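Side-chain contacts in stringent starvation protein A homolog (Haemophilus influenzae, PDB 3LYK), which probably forms an equimolar complex with the RNA polymerase holoenzyme, though not with the core enzyme, and has the fold of the glutathione S-transferase superfamily: residues Leu63-Ser68 with Met72-Glu77; Lys112-Thr117 with Leu161-His166; Gln140-Pro143 with Asn147-Phe150. All coordinates share one frame; numbering follows the deposited sequence.

Interaction 1: Leu63-Ser68 with Met72-Glu77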
ATOM      1  N   LEU B  63      -9.679  -4.068 -17.625  1.00 35.57           N
ATOM      2  CA  LEU B  63      -8.980  -3.921 -16.351  1.00 31.08           C
ATOM      3  C   LEU B  63      -9.614  -2.809 -15.530  1.00 29.04           C
ATOM      4  O   LEU B  63      -9.792  -1.688 -16.039  1.00 28.98           O
ATOM      5  CB  LEU B  63      -7.490  -3.619 -16.593  1.00 30.44           C
ATOM      6  CG  LEU B  63      -6.598  -3.346 -15.373  1.00 29.88           C
ATOM      7  CD1 LEU B  63      -6.407  -4.576 -14.456  1.00 28.13           C
ATOM      8  CD2 LEU B  63      -5.263  -2.772 -15.817  1.00 28.07           C
ATOM      9  N   VAL B  64      -9.932  -3.096 -14.273  1.00 25.70           N
ATOM     10  CA  VAL B  64     -10.406  -2.064 -13.343  1.00 24.50           C
ATOM     11  C   VAL B  64      -9.467  -1.919 -12.150  1.00 23.90           C
ATOM     12  O   VAL B  64      -9.294  -2.861 -11.368  1.00 23.92           O
ATOM     13  CB  VAL B  64     -11.878  -2.348 -12.848  1.00 24.74           C
ATOM     14  CG1 VAL B  64     -12.303  -1.335 -11.758  1.00 22.85           C
ATOM     15  CG2 VAL B  64     -12.864  -2.368 -14.035  1.00 23.75           C
ATOM     16  N   LEU B  65      -8.859  -0.750 -11.974  1.00 21.96           N
ATOM     17  CA  LEU B  65      -8.012  -0.528 -10.789  1.00 21.94           C
ATOM     18  C   LEU B  65      -8.544   0.578  -9.885  1.00 22.07           C
ATOM     19  O   LEU B  65      -9.056   1.571 -10.380  1.00 20.76           O
ATOM     20  CB  LEU B  65      -6.583  -0.145 -11.228  1.00 22.61           C
ATOM     21  CG  LEU B  65      -5.777  -1.212 -11.975  1.00 24.25           C
ATOM     22  CD1 LEU B  65      -4.382  -0.680 -12.281  1.00 26.38           C
ATOM     23  CD2 LEU B  65      -5.688  -2.510 -11.133  1.00 24.68           C
ATOM     24  N   PHE B  66      -8.386   0.432  -8.569  1.00 21.94           N
ATOM     25  CA  PHE B  66      -8.615   1.542  -7.644  1.00 23.14           C
ATOM     26  C   PHE B  66      -7.498   1.470  -6.646  1.00 23.71           C
ATOM     27  O   PHE B  66      -6.676   0.523  -6.700  1.00 24.85           O
ATOM     28  CB  PHE B  66      -9.991   1.471  -6.971  1.00 23.61           C
ATOM     29  CG  PHE B  66     -10.329   0.111  -6.427  1.00 27.41           C
ATOM     30  CD1 PHE B  66     -10.009  -0.222  -5.113  1.00 29.86           C
ATOM     31  CD2 PHE B  66     -10.920  -0.848  -7.251  1.00 30.53           C
ATOM     32  CE1 PHE B  66     -10.308  -1.493  -4.606  1.00 32.53           C
ATOM     33  CE2 PHE B  66     -11.229  -2.128  -6.749  1.00 33.12           C
ATOM     34  CZ  PHE B  66     -10.912  -2.439  -5.432  1.00 29.96           C
ATOM     35  N   ASN B  67      -7.470   2.428  -5.727  1.00 22.63           N
ATOM     36  CA  ASN B  67      -6.295   2.735  -4.905  1.00 21.73           C
ATOM     37  C   ASN B  67      -5.195   3.408  -5.710  1.00 21.11           C
ATOM     38  O   ASN B  67      -4.633   2.832  -6.658  1.00 20.15           O
ATOM     39  CB  ASN B  67      -5.747   1.492  -4.155  1.00 21.88           C
ATOM     40  CG  ASN B  67      -4.602   1.833  -3.247  1.00 23.36           C
ATOM     41  OD1 ASN B  67      -3.473   2.004  -3.703  1.00 26.56           O
ATOM     42  ND2 ASN B  67      -4.876   1.950  -1.946  1.00 23.22           N
ATOM     43  N   SER B  68      -4.849   4.625  -5.297  1.00 21.06           N
ATOM     44  CA  SER B  68      -3.976   5.449  -6.113  1.00 21.19           C
ATOM     45  C   SER B  68      -2.553   4.888  -6.129  1.00 19.86           C
ATOM     46  O   SER B  68      -1.889   4.959  -7.149  1.00 17.86           O
ATOM     47  CB  SER B  68      -4.015   6.907  -5.675  1.00 20.65           C
ATOM     48  OG  SER B  68      -3.445   7.033  -4.405  1.00 24.76           O
HETATM   49  N   MSE B  72      -0.688   4.116  -9.573  1.00 15.39           N
HETATM   50  CA  MSE B  72       0.558   4.792  -9.924  1.00 17.51           C
HETATM   51  C   MSE B  72       1.682   3.845 -10.235  1.00 17.78           C
HETATM   52  O   MSE B  72       2.458   4.072 -11.185  1.00 17.60           O
HETATM   53  CB  MSE B  72       0.983   5.784  -8.819  1.00 16.29           C
HETATM   54  CG  MSE B  72       0.002   7.007  -8.752  1.00 20.75           C
HETATM   55 SE   MSE B  72       0.702   8.276  -7.419  1.00 31.52          SE
HETATM   56  CE  MSE B  72      -0.052   7.362  -5.943  1.00 23.55           C
ATOM     57  N   GLU B  73       1.792   2.784  -9.434  1.00 17.24           N
ATOM     58  CA  GLU B  73       2.812   1.783  -9.735  1.00 18.21           C
ATOM     59  C   GLU B  73       2.494   1.041 -11.009  1.00 16.83           C
ATOM     60  O   GLU B  73       3.385   0.782 -11.779  1.00 18.31           O
ATOM     61  CB  GLU B  73       3.056   0.833  -8.543  1.00 19.24           C
ATOM     62  CG  GLU B  73       3.884   1.563  -7.423  1.00 23.03           C
ATOM     63  CD  GLU B  73       4.801   0.604  -6.595  1.00 31.91           C
ATOM     64  OE1 GLU B  73       5.537  -0.230  -7.223  1.00 30.29           O
ATOM     65  OE2 GLU B  73       4.780   0.720  -5.329  1.00 32.04           O
ATOM     66  N   TYR B  74       1.229   0.711 -11.244  1.00 15.64           N
ATOM     67  CA  TYR B  74       0.842   0.170 -12.541  1.00 15.55           C
ATOM     68  C   TYR B  74       1.287   1.053 -13.725  1.00 16.12           C
ATOM     69  O   TYR B  74       1.826   0.561 -14.749  1.00 15.24           O
ATOM     70  CB  TYR B  74      -0.677  -0.040 -12.559  1.00 15.55           C
ATOM     71  CG  TYR B  74      -1.251  -0.299 -13.959  1.00 17.30           C
ATOM     72  CD1 TYR B  74      -1.024  -1.521 -14.614  1.00 18.72           C
ATOM     73  CD2 TYR B  74      -2.000   0.687 -14.634  1.00 15.09           C
ATOM     74  CE1 TYR B  74      -1.531  -1.770 -15.923  1.00 19.97           C
ATOM     75  CE2 TYR B  74      -2.496   0.450 -15.908  1.00 18.35           C
ATOM     76  CZ  TYR B  74      -2.264  -0.778 -16.543  1.00 21.58           C
ATOM     77  OH  TYR B  74      -2.773  -1.020 -17.792  1.00 20.34           O
ATOM     78  N   LEU B  75       1.063   2.362 -13.601  1.00 15.73           N
ATOM     79  CA  LEU B  75       1.394   3.261 -14.735  1.00 16.12           C
ATOM     80  C   LEU B  75       2.916   3.335 -14.895  1.00 17.10           C
ATOM     81  O   LEU B  75       3.416   3.311 -16.031  1.00 17.13           O
ATOM     82  CB  LEU B  75       0.812   4.658 -14.499  1.00 14.31           C
ATOM     83  CG  LEU B  75      -0.700   4.730 -14.578  1.00 16.44           C
ATOM     84  CD1 LEU B  75      -1.269   6.067 -14.048  1.00 15.04           C
ATOM     85  CD2 LEU B  75      -1.224   4.448 -16.020  1.00 15.13           C
ATOM     86  N   ASP B  76       3.659   3.427 -13.782  1.00 16.74           N
ATOM     87  CA  ASP B  76       5.098   3.478 -13.864  1.00 17.61           C
ATOM     88  C   ASP B  76       5.684   2.193 -14.474  1.00 18.61           C
ATOM     89  O   ASP B  76       6.675   2.267 -15.223  1.00 19.03           O
ATOM     90  CB  ASP B  76       5.734   3.714 -12.488  1.00 17.77           C
ATOM     91  CG  ASP B  76       7.187   4.170 -12.589  1.00 21.00           C
ATOM     92  OD1 ASP B  76       7.457   5.203 -13.292  1.00 18.81           O
ATOM     93  OD2 ASP B  76       8.090   3.522 -11.955  1.00 19.84           O
ATOM     94  N   GLU B  77       5.108   1.029 -14.134  1.00 18.09           N
ATOM     95  CA  GLU B  77       5.546  -0.257 -14.726  1.00 18.88           C
ATOM     96  C   GLU B  77       5.119  -0.402 -16.191  1.00 19.19           C
ATOM     97  O   GLU B  77       5.892  -0.854 -17.035  1.00 19.55           O
ATOM     98  CB  GLU B  77       5.066  -1.469 -13.883  1.00 18.46           C
ATOM     99  CG  GLU B  77       5.680  -1.484 -12.463  1.00 19.04           C
ATOM    100  CD  GLU B  77       5.087  -2.560 -11.510  1.00 23.53           C
ATOM    101  OE1 GLU B  77       4.189  -3.354 -11.908  1.00 21.89           O
ATOM    102  OE2 GLU B  77       5.539  -2.607 -10.353  1.00 22.80           O
TER

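Interaction 2: Lys112-Thr117 with Leu161-His166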
ATOM      1  N   LYS B 112      -8.159  17.272   8.237  1.00 37.23           N
ATOM      2  CA  LYS B 112      -8.650  18.015   9.413  1.00 39.95           C
ATOM      3  C   LYS B 112      -8.698  19.511   9.045  1.00 41.01           C
ATOM      4  O   LYS B 112      -9.689  20.211   9.332  1.00 41.20           O
ATOM      5  CB  LYS B 112      -7.669  17.774  10.569  1.00 39.64           C
ATOM      6  CG  LYS B 112      -8.168  18.045  11.986  1.00 44.47           C
ATOM      7  CD  LYS B 112      -7.027  17.846  13.015  1.00 47.41           C
ATOM      8  CE  LYS B 112      -6.965  18.974  14.055  1.00 48.47           C
ATOM      9  NZ  LYS B 112      -5.546  19.151  14.526  1.00 48.37           N
ATOM     10  N   ALA B 113      -7.635  19.984   8.384  1.00 41.74           N
ATOM     11  CA  ALA B 113      -7.518  21.392   7.983  1.00 42.82           C
ATOM     12  C   ALA B 113      -8.574  21.818   6.979  1.00 43.69           C
ATOM     13  O   ALA B 113      -8.883  22.980   6.879  1.00 43.75           O
ATOM     14  CB  ALA B 113      -6.112  21.712   7.457  1.00 42.60           C
ATOM     15  N   GLU B 114      -9.145  20.879   6.250  1.00 45.09           N
ATOM     16  CA  GLU B 114     -10.186  21.224   5.303  1.00 46.90           C
ATOM     17  C   GLU B 114     -11.556  21.019   5.911  1.00 47.78           C
ATOM     18  O   GLU B 114     -12.479  21.735   5.574  1.00 48.46           O
ATOM     19  CB  GLU B 114     -10.085  20.373   4.034  1.00 46.17           C
ATOM     20  CG  GLU B 114      -8.763  20.484   3.304  1.00 47.93           C
ATOM     21  CD  GLU B 114      -8.647  19.472   2.162  1.00 49.74           C
ATOM     22  OE1 GLU B 114      -8.550  18.250   2.447  1.00 48.73           O
ATOM     23  OE2 GLU B 114      -8.658  19.905   0.984  1.00 50.93           O
ATOM     24  N   ASN B 115     -11.703  20.018   6.772  1.00 48.72           N
ATOM     25  CA  ASN B 115     -13.027  19.587   7.207  1.00 50.19           C
ATOM     26  C   ASN B 115     -13.343  19.704   8.700  1.00 50.81           C
ATOM     27  O   ASN B 115     -14.406  19.302   9.128  1.00 51.41           O
ATOM     28  CB  ASN B 115     -13.278  18.147   6.749  1.00 50.10           C
ATOM     29  CG  ASN B 115     -12.928  17.930   5.277  1.00 51.77           C
ATOM     30  OD1 ASN B 115     -13.073  18.836   4.450  1.00 51.73           O
ATOM     31  ND2 ASN B 115     -12.460  16.726   4.949  1.00 51.28           N
ATOM     32  N   GLY B 116     -12.425  20.210   9.504  1.00 51.92           N
ATOM     33  CA  GLY B 116     -12.693  20.314  10.939  1.00 53.66           C
ATOM     34  C   GLY B 116     -13.459  21.569  11.362  1.00 54.91           C
ATOM     35  O   GLY B 116     -13.882  22.379  10.531  1.00 54.60           O
ATOM     36  N   THR B 117     -13.638  21.715  12.671  1.00 55.98           N
ATOM     37  CA  THR B 117     -14.118  22.958  13.261  1.00 57.19           C
ATOM     38  C   THR B 117     -13.014  24.007  13.153  1.00 57.82           C
ATOM     39  O   THR B 117     -11.855  23.682  12.850  1.00 57.69           O
ATOM     40  CB  THR B 117     -14.474  22.775  14.752  1.00 57.42           C
ATOM     41  OG1 THR B 117     -13.272  22.581  15.521  1.00 58.23           O
ATOM     42  CG2 THR B 117     -15.415  21.581  14.940  1.00 57.14           C
ATOM     43  N   LEU B 161       1.132  20.361  -0.839  1.00 21.42           N
ATOM     44  CA  LEU B 161       1.564  21.755  -0.840  1.00 21.13           C
ATOM     45  C   LEU B 161       0.591  22.655  -1.642  1.00 21.34           C
ATOM     46  O   LEU B 161       0.300  23.766  -1.232  1.00 20.94           O
ATOM     47  CB  LEU B 161       2.968  21.854  -1.387  1.00 19.92           C
ATOM     48  CG  LEU B 161       4.002  21.171  -0.478  1.00 22.70           C
ATOM     49  CD1 LEU B 161       5.355  21.236  -1.106  1.00 20.93           C
ATOM     50  CD2 LEU B 161       4.081  21.830   0.955  1.00 22.09           C
ATOM     51  N   TRP B 162       0.083  22.129  -2.755  1.00 20.90           N
ATOM     52  CA  TRP B 162      -0.899  22.773  -3.547  1.00 22.19           C
ATOM     53  C   TRP B 162      -2.145  23.076  -2.716  1.00 24.01           C
ATOM     54  O   TRP B 162      -2.650  24.203  -2.752  1.00 24.30           O
ATOM     55  CB  TRP B 162      -1.265  21.899  -4.727  1.00 21.29           C
ATOM     56  CG  TRP B 162      -2.253  22.528  -5.671  1.00 22.66           C
ATOM     57  CD1 TRP B 162      -3.564  22.121  -5.909  1.00 20.64           C
ATOM     58  CD2 TRP B 162      -2.011  23.631  -6.560  1.00 20.72           C
ATOM     59  NE1 TRP B 162      -4.117  22.898  -6.898  1.00 22.81           N
ATOM     60  CE2 TRP B 162      -3.205  23.840  -7.304  1.00 22.87           C
ATOM     61  CE3 TRP B 162      -0.913  24.480  -6.778  1.00 21.27           C
ATOM     62  CZ2 TRP B 162      -3.338  24.876  -8.267  1.00 22.51           C
ATOM     63  CZ3 TRP B 162      -1.041  25.502  -7.747  1.00 22.90           C
ATOM     64  CH2 TRP B 162      -2.253  25.678  -8.478  1.00 22.83           C
ATOM     65  N   LYS B 163      -2.627  22.095  -1.957  1.00 24.99           N
ATOM     66  CA  LYS B 163      -3.790  22.329  -1.116  1.00 26.55           C
ATOM     67  C   LYS B 163      -3.512  23.320  -0.008  1.00 27.30           C
ATOM     68  O   LYS B 163      -4.377  24.170   0.273  1.00 27.69           O
ATOM     69  CB  LYS B 163      -4.373  21.042  -0.555  1.00 26.57           C
ATOM     70  CG  LYS B 163      -5.232  20.321  -1.592  1.00 28.50           C
ATOM     71  CD  LYS B 163      -5.867  19.089  -0.996  1.00 31.55           C
ATOM     72  CE  LYS B 163      -6.726  18.375  -1.990  1.00 35.57           C
ATOM     73  NZ  LYS B 163      -8.064  19.020  -2.118  1.00 38.62           N
ATOM     74  N   LEU B 164      -2.335  23.223   0.613  1.00 26.67           N
ATOM     75  CA  LEU B 164      -1.973  24.151   1.677  1.00 27.81           C
ATOM     76  C   LEU B 164      -1.907  25.590   1.131  1.00 28.39           C
ATOM     77  O   LEU B 164      -2.472  26.494   1.739  1.00 27.74           O
ATOM     78  CB  LEU B 164      -0.623  23.798   2.325  1.00 27.56           C
ATOM     79  CG  LEU B 164      -0.611  22.548   3.218  1.00 28.34           C
ATOM     80  CD1 LEU B 164       0.789  22.318   3.729  1.00 24.95           C
ATOM     81  CD2 LEU B 164      -1.621  22.720   4.369  1.00 30.35           C
ATOM     82  N   LYS B 165      -1.211  25.792   0.005  1.00 28.24           N
ATOM     83  CA  LYS B 165      -1.197  27.111  -0.633  1.00 30.35           C
ATOM     84  C   LYS B 165      -2.640  27.693  -0.742  1.00 30.86           C
ATOM     85  O   LYS B 165      -2.860  28.824  -0.352  1.00 30.79           O
ATOM     86  CB  LYS B 165      -0.501  27.098  -1.998  1.00 29.87           C
ATOM     87  CG  LYS B 165      -0.216  28.512  -2.575  1.00 33.78           C
ATOM     88  CD  LYS B 165       0.589  28.464  -3.892  1.00 38.19           C
ATOM     89  CE  LYS B 165       0.923  29.884  -4.411  1.00 41.54           C
ATOM     90  NZ  LYS B 165      -0.310  30.586  -4.931  1.00 41.22           N
ATOM     91  N   HIS B 166      -3.597  26.900  -1.211  1.00 30.83           N
ATOM     92  CA  HIS B 166      -4.956  27.376  -1.428  1.00 32.66           C
ATOM     93  C   HIS B 166      -5.810  27.441  -0.185  1.00 33.71           C
ATOM     94  O   HIS B 166      -6.952  27.866  -0.243  1.00 34.51           O
ATOM     95  CB  HIS B 166      -5.640  26.603  -2.570  1.00 32.27           C
ATOM     96  CG  HIS B 166      -4.970  26.851  -3.881  1.00 34.01           C
ATOM     97  ND1 HIS B 166      -3.792  26.223  -4.233  1.00 33.95           N
ATOM     98  CD2 HIS B 166      -5.207  27.774  -4.845  1.00 35.06           C
ATOM     99  CE1 HIS B 166      -3.368  26.703  -5.393  1.00 34.37           C
ATOM    100  NE2 HIS B 166      -4.219  27.634  -5.793  1.00 36.08           N
TER

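Interaction 3: Gln140-Pro143 with Asn147-Phe150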
ATOM      1  N   GLN B 140      18.685  21.306   1.047  1.00 58.42           N
ATOM      2  CA  GLN B 140      20.076  21.769   0.937  1.00 59.14           C
ATOM      3  C   GLN B 140      20.964  20.694   0.282  1.00 58.33           C
ATOM      4  O   GLN B 140      22.114  20.949  -0.097  1.00 58.51           O
ATOM      5  CB  GLN B 140      20.628  22.202   2.310  1.00 59.95           C
ATOM      6  CG  GLN B 140      21.219  21.069   3.163  1.00 63.11           C
ATOM      7  CD  GLN B 140      21.465  21.483   4.614  1.00 67.46           C
ATOM      8  OE1 GLN B 140      20.539  21.898   5.324  1.00 69.35           O
ATOM      9  NE2 GLN B 140      22.717  21.355   5.065  1.00 68.37           N
ATOM     10  N   GLN B 141      20.405  19.491   0.147  1.00 57.24           N
ATOM     11  CA  GLN B 141      21.098  18.364  -0.476  1.00 54.97           C
ATOM     12  C   GLN B 141      20.527  18.043  -1.851  1.00 52.27           C
ATOM     13  O   GLN B 141      21.288  17.887  -2.816  1.00 52.41           O
ATOM     14  CB  GLN B 141      21.070  17.126   0.444  1.00 55.87           C
ATOM     15  CG  GLN B 141      19.787  16.986   1.308  1.00 58.38           C
ATOM     16  CD  GLN B 141      19.991  16.191   2.635  1.00 62.58           C
ATOM     17  OE1 GLN B 141      19.016  15.764   3.279  1.00 63.05           O
ATOM     18  NE2 GLN B 141      21.255  16.009   3.040  1.00 62.82           N
HETATM   19  N   MSE B 142      19.197  17.950  -1.958  1.00 48.67           N
HETATM   20  CA  MSE B 142      18.592  17.483  -3.221  1.00 44.88           C
HETATM   21  C   MSE B 142      17.398  18.312  -3.676  1.00 40.97           C
HETATM   22  O   MSE B 142      16.628  18.743  -2.845  1.00 40.80           O
HETATM   23  CB  MSE B 142      18.225  16.004  -3.102  1.00 44.87           C
HETATM   24  CG  MSE B 142      19.452  15.116  -2.968  1.00 46.10           C
HETATM   25 SE   MSE B 142      18.926  13.262  -2.789  1.00 51.16          SE
HETATM   26  CE  MSE B 142      18.501  13.256  -0.881  1.00 47.21           C
ATOM     27  N   PRO B 143      17.248  18.526  -4.996  1.00 37.71           N
ATOM     28  CA  PRO B 143      16.161  19.406  -5.455  1.00 35.64           C
ATOM     29  C   PRO B 143      14.741  18.816  -5.371  1.00 33.99           C
ATOM     30  O   PRO B 143      13.800  19.582  -5.245  1.00 33.24           O
ATOM     31  CB  PRO B 143      16.531  19.724  -6.907  1.00 34.96           C
ATOM     32  CG  PRO B 143      17.435  18.602  -7.348  1.00 36.38           C
ATOM     33  CD  PRO B 143      18.141  18.109  -6.099  1.00 37.19           C
ATOM     34  N   ASN B 147      15.183  13.118  -3.252  1.00 33.70           N
ATOM     35  CA  ASN B 147      15.619  12.516  -4.500  1.00 34.03           C
ATOM     36  C   ASN B 147      16.229  13.556  -5.408  1.00 33.85           C
ATOM     37  O   ASN B 147      15.902  14.752  -5.310  1.00 33.05           O
ATOM     38  CB  ASN B 147      14.473  11.762  -5.222  1.00 34.02           C
ATOM     39  CG  ASN B 147      14.243  10.339  -4.646  1.00 37.04           C
ATOM     40  OD1 ASN B 147      15.110   9.479  -4.770  1.00 40.63           O
ATOM     41  ND2 ASN B 147      13.107  10.115  -3.982  1.00 35.04           N
ATOM     42  N   GLU B 148      17.107  13.087  -6.289  1.00 33.83           N
ATOM     43  CA  GLU B 148      17.761  13.909  -7.298  1.00 34.25           C
ATOM     44  C   GLU B 148      16.822  14.239  -8.442  1.00 33.52           C
ATOM     45  O   GLU B 148      16.961  15.303  -9.049  1.00 33.19           O
ATOM     46  CB  GLU B 148      18.969  13.166  -7.889  1.00 35.43           C
ATOM     47  CG  GLU B 148      20.082  12.877  -6.889  1.00 40.20           C
ATOM     48  CD  GLU B 148      20.826  14.150  -6.445  1.00 46.93           C
ATOM     49  OE1 GLU B 148      20.706  15.202  -7.128  1.00 48.52           O
ATOM     50  OE2 GLU B 148      21.533  14.090  -5.406  1.00 48.86           O
ATOM     51  N   GLU B 149      15.900  13.314  -8.764  1.00 31.34           N
ATOM     52  CA  GLU B 149      14.969  13.486  -9.890  1.00 29.87           C
ATOM     53  C   GLU B 149      13.528  13.433  -9.402  1.00 27.90           C
ATOM     54  O   GLU B 149      13.242  12.837  -8.376  1.00 26.19           O
ATOM     55  CB  GLU B 149      15.142  12.375 -10.935  1.00 31.19           C
ATOM     56  CG  GLU B 149      16.536  12.280 -11.599  1.00 36.32           C
ATOM     57  CD  GLU B 149      16.774  13.434 -12.559  1.00 43.62           C
ATOM     58  OE1 GLU B 149      15.937  13.657 -13.474  1.00 48.36           O
ATOM     59  OE2 GLU B 149      17.782  14.147 -12.384  1.00 48.11           O
ATOM     60  N   PHE B 150      12.620  14.016 -10.182  1.00 25.23           N
ATOM     61  CA  PHE B 150      11.216  14.058  -9.831  1.00 23.74           C
ATOM     62  C   PHE B 150      10.666  12.631  -9.858  1.00 23.12           C
ATOM     63  O   PHE B 150      10.967  11.887 -10.789  1.00 22.52           O
ATOM     64  CB  PHE B 150      10.462  14.893 -10.874  1.00 22.66           C
ATOM     65  CG  PHE B 150       8.983  15.009 -10.611  1.00 22.48           C
ATOM     66  CD1 PHE B 150       8.495  15.964  -9.737  1.00 18.93           C
ATOM     67  CD2 PHE B 150       8.083  14.181 -11.272  1.00 21.83           C
ATOM     68  CE1 PHE B 150       7.129  16.113  -9.519  1.00 20.53           C
ATOM     69  CE2 PHE B 150       6.707  14.314 -11.055  1.00 22.92           C
ATOM     70  CZ  PHE B 150       6.232  15.281 -10.177  1.00 21.28           C
TER

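Interaction 1: Leu63-Ser68 with Met72-Glu77
The closing strand-to-helix step of the thioredoxin-like N-terminal domain is held by Leu63 and Leu65 on strand 63-66, which meet Tyr74 on helix 68-78. Leu65 sets its CD1 methyl over one face of the phenol ring, 3.6 Å from Tyr74 CG, and the two side chains cross at about a right angle. Leu63 and Tyr74 point at each other from opposite directions, with Leu63 CD2 lying obliquely to the ring, 3.7 Å from Tyr74 CZ. With CG of Tyr74 anti to the backbone N (chi1 167°), the ring leans from the helix toward the strand, while its OH is hydrogen-bonded to Arg78 one turn on. At the other end of the contact the chain enters the helix. Here Met72 N donates to Ser68 O at 2.8 Å, a nearly straight bond (162°) of the first helical turn. The selenomethionine side chain of Met72 curls back over this carbonyl, with CE 3.3 Å from Ser68 O and 3.7 Å from Ser68 OG. That hydroxyl is itself hydrogen-bonded to Gln20 of helix 16-27, and Asn67, at the N-cap position, hydrogen-bonds through OD1 to Ile70 N. The second subunit packs against Leu63 and Leu65 through its Lys94 and Ala93. Such a buried beta-beta-alpha ending is typical of the thioredoxin fold in glutathione S-transferases, where the start of this helix borders the glutathione site of catalytic relatives.

Interaction 2: Lys112-Thr117 with Leu161-His166
Glu114 and Lys163 reach from one helix to the other and join in a salt bridge, with Lys163 NZ 3.3 Å from Glu114 OE2. The ammonium group uses the syn lone pair of OE2, on the side of the other carboxylate oxygen. The two side chains cross at about a right angle, and Lys163 CD comes within 3.5 Å of the same OE2. The lysine chain runs extended until the last bond, where a bend (chi4 -80°) turns NZ aside. This amino group has a second partner in the carbonyl O of Asp14. Around the bridge, Lys163 packs on Leu110 of helix 89-115 and Glu114 on Leu167. Separately, near the end of helix 152-165 and clear of the bridge, His166 ND1 donates to Trp162 O at 2.8 Å and 175°, in the plane of the imidazole. The same carbonyl accepts His166 N from its opposite face. His166 CE1 lies over one face of the Trp162 indole, offset toward its rim, and Phe187 and Phe192 meet the indole edge-to-face. The bridge lies on the surface where the end of helix 89-115 passes helix 152-165, while Ala113 and Leu164 turn to helix 118-134 and Leu161 packs on helix 176-187.

Interaction 3: Gln140-Pro143 with Asn147-Phe150
Met142 and Glu148 bring their CA atoms within 5.5 Å as the chain, in neither helix nor strand, doubles back on itself between 140-143 and 147-150. Met142, a selenomethionine here, provides the central side chain. Its CB rests 3.4 Å from Asn147 O. With CG beside the backbone N (chi1 -66°) and the chain then extended, SE comes to 3.8 Å from both N and C of Asn147, and a bend at chi3 (-81°) turns the terminal CE. The side chain therefore lies against the backbone of Asn147. Glu148 reaches it from a different direction, roughly at right angles to the Asn147 backbone. Although its CB starts away from the facing segment, a turn at chi2 (-70°) swings the carboxylate back, placing OE2 3.4 Å from Met142 CG. The two side chains cross at about a right angle, and the carboxylate end does the touching. OE1 of Glu148 meets the neighbouring proline more loosely, 4.0 Å from Pro143 CD, while Pro143 CG sits 3.7 Å from the backbone O of Glu148. These are van der Waals touches of carbons and selenium with backbone atoms and carboxylate oxygens, and the firmer polar anchors lie outside the pair. Asn147 ND2 is hydrogen-bonded to Asp95 of helix 89-115, Pro143 O accepts from Arg185 of helix 176-187, and Phe150 makes a cation-pi contact with Arg189. The whole is an irregular surface loop that turns back on itself between helix 118-134 and helix 152-165, a linker of the all-helical C-terminal domain found in glutathione S-transferases.

Overall arrangement
The three contacts lie well apart, their centres 25 to 26 Å from one another, and none touches another. Interaction 1 comes first along the chain and belongs to the thioredoxin-like N-terminal domain; interactions 2 and 3 follow in the helical C-terminal domain, with interaction 3 nested in the loop that interaction 2 closes. Interactions 1 and 2 stand on opposite sides of the chain's centre. Helix 89-115 links all three: its end carries Glu114 of interaction 2, its Asp95 holds Asn147 of interaction 3, and its Arg96 pairs with Glu73 beside interaction 1. Both domains of the superfamily fold thus meet this long helix, which also reaches the second subunit.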